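Local coordinates for protein subclass B1 metallo-beta-lactamase (Myroides odoratimimus, PDB 6T5L) that probably hydrolyses beta-lactam antibiotics, carbapenems among them, with a pair of zinc ions bound in its active site, at residues 94-97 against 98-102. Numbering follows the deposited sequence.
With ZN (zinc ion), chain C; ZN (zinc ion), chain D.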
# COMPACT_ATOMS: atom_id res chain seq x y z
N PRO A 94 -2.01 1.50 -6.34
CA PRO A 94 -0.62 1.09 -6.15
C PRO A 94 0.22 2.27 -5.66
O PRO A 94 0.17 3.33 -6.26
CB PRO A 94 -0.18 0.63 -7.55
CG PRO A 94 -1.29 0.97 -8.50
CD PRO A 94 -2.35 1.77 -7.74
N THR A 95 1.00 2.07 -4.60
CA THR A 95 1.63 3.20 -3.91
C THR A 95 2.98 3.57 -4.53
O THR A 95 3.49 4.66 -4.22
CB THR A 95 1.80 2.95 -2.39
OG1 THR A 95 2.64 1.81 -2.16
CG2 THR A 95 0.44 2.78 -1.75
N HIS A 96 3.58 2.66 -5.34
CA HIS A 96 4.68 2.96 -6.26
C HIS A 96 4.78 1.85 -7.33
O HIS A 96 3.94 0.95 -7.41
CB HIS A 96 6.05 3.21 -5.54
CG HIS A 96 6.62 2.05 -4.78
ND1 HIS A 96 6.12 1.68 -3.55
CD2 HIS A 96 7.74 1.29 -4.97
CE1 HIS A 96 6.87 0.68 -3.07
NE2 HIS A 96 7.83 0.41 -3.93
N PHE A 97 5.80 1.94 -8.17
CA PHE A 97 5.83 1.17 -9.41
C PHE A 97 6.48 -0.21 -9.25
O PHE A 97 6.52 -0.97 -10.21
CB PHE A 97 6.56 1.96 -10.50
CG PHE A 97 8.05 2.04 -10.30
CD1 PHE A 97 8.61 2.97 -9.44
CD2 PHE A 97 8.89 1.21 -11.02
CE1 PHE A 97 10.03 3.03 -9.27
CE2 PHE A 97 10.29 1.28 -10.88
CZ PHE A 97 10.85 2.16 -10.00
N HIS A 98 6.94 -0.59 -8.06
CA HIS A 98 7.58 -1.90 -7.93
C HIS A 98 6.55 -3.02 -7.89
O HIS A 98 5.35 -2.78 -7.73
CB HIS A 98 8.41 -1.96 -6.66
CG HIS A 98 9.67 -1.20 -6.75
ND1 HIS A 98 10.32 -0.69 -5.65
CD2 HIS A 98 10.41 -0.87 -7.83
CE1 HIS A 98 11.41 -0.06 -6.06
NE2 HIS A 98 11.51 -0.18 -7.37
N ASP A 99 7.04 -4.27 -7.90
CA ASP A 99 6.14 -5.41 -8.04
C ASP A 99 5.43 -5.77 -6.74
O ASP A 99 4.38 -6.44 -6.80
CB ASP A 99 6.88 -6.65 -8.56
CG ASP A 99 7.00 -6.70 -10.10
OD1 ASP A 99 6.33 -5.92 -10.79
OD2 ASP A 99 7.75 -7.55 -10.61
N ASP A 100 5.92 -5.32 -5.56
CA ASP A 100 5.09 -5.44 -4.35
C ASP A 100 4.02 -4.35 -4.30
O ASP A 100 3.40 -4.14 -3.22
CB ASP A 100 5.94 -5.47 -3.05
CG ASP A 100 7.01 -4.36 -2.92
OD1 ASP A 100 7.74 -4.05 -3.88
OD2 ASP A 100 7.25 -3.90 -1.78
N CYS A 101 3.73 -3.72 -5.45
CA CYS A 101 2.59 -2.81 -5.50
C CYS A 101 1.67 -3.14 -6.66
O CYS A 101 0.46 -2.92 -6.52
CB CYS A 101 3.05 -1.34 -5.58
SG CYS A 101 4.44 -0.93 -4.46
N ILE A 102 2.21 -3.67 -7.80
CA ILE A 102 1.39 -3.93 -8.98
C ILE A 102 1.53 -5.36 -9.49
O ILE A 102 1.10 -5.68 -10.61
CB ILE A 102 1.77 -2.95 -10.12
CG1 ILE A 102 3.25 -3.08 -10.46
CG2 ILE A 102 1.46 -1.55 -9.76
CD1 ILE A 102 3.55 -2.80 -11.85
ZN ZN C . 9.62 -0.57 -3.79
ZN ZN D . 8.79 -2.60 -0.75
O HOH W 1 9.19 -1.61 -3.20
O HOH W 2 10.75 -1.95 0.28
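His98 and His96 bind the same zinc ion, through ND1 and NE2 respectively. CB of His98 passes 3.7 Å from His96 NE2. With chi1 -74°, CG lies beside the backbone N and 3.6 Å from His96 CD2; the ring's turn about CB-CG (chi2 155°) then brings ND1 to the zinc at 2.0 Å, with CE1 beside the metal at 2.9 Å. The two imidazole planes, 77° apart, are held by the metal with no hydrogen bond between them. On the far side of the His98 ring, CD2 and NE2 form an edge that points at the face of Phe97, CD2 3.7 Å from Phe97 CE2 and NE2 3.6 Å from Phe97 CZ. NE2 also hydrogen-bonds Asp194, a second-shell carboxylate that helps fix the ring's rotation.

Cys101 SG sits over one face of the His96 ring, 3.4 Å from its centroid. Next along the chain, Ile102 CG2 packs 3.5 Å from Pro94 CB. His98 is the N-cap of helix 99-102, and its carbonyl O takes the backbone N-H groups of both Cys101 and Ile102. From that short helix Asp100 sends OD2 to the second zinc. His161 completes the protein ligands of the first ion, Cys180 and His221 those of the second. This is the His-X-His-X-Asp motif of the metallo-beta-lactamase fold, on the loop after strand 88-93, with the dinuclear zinc site of subclass B1.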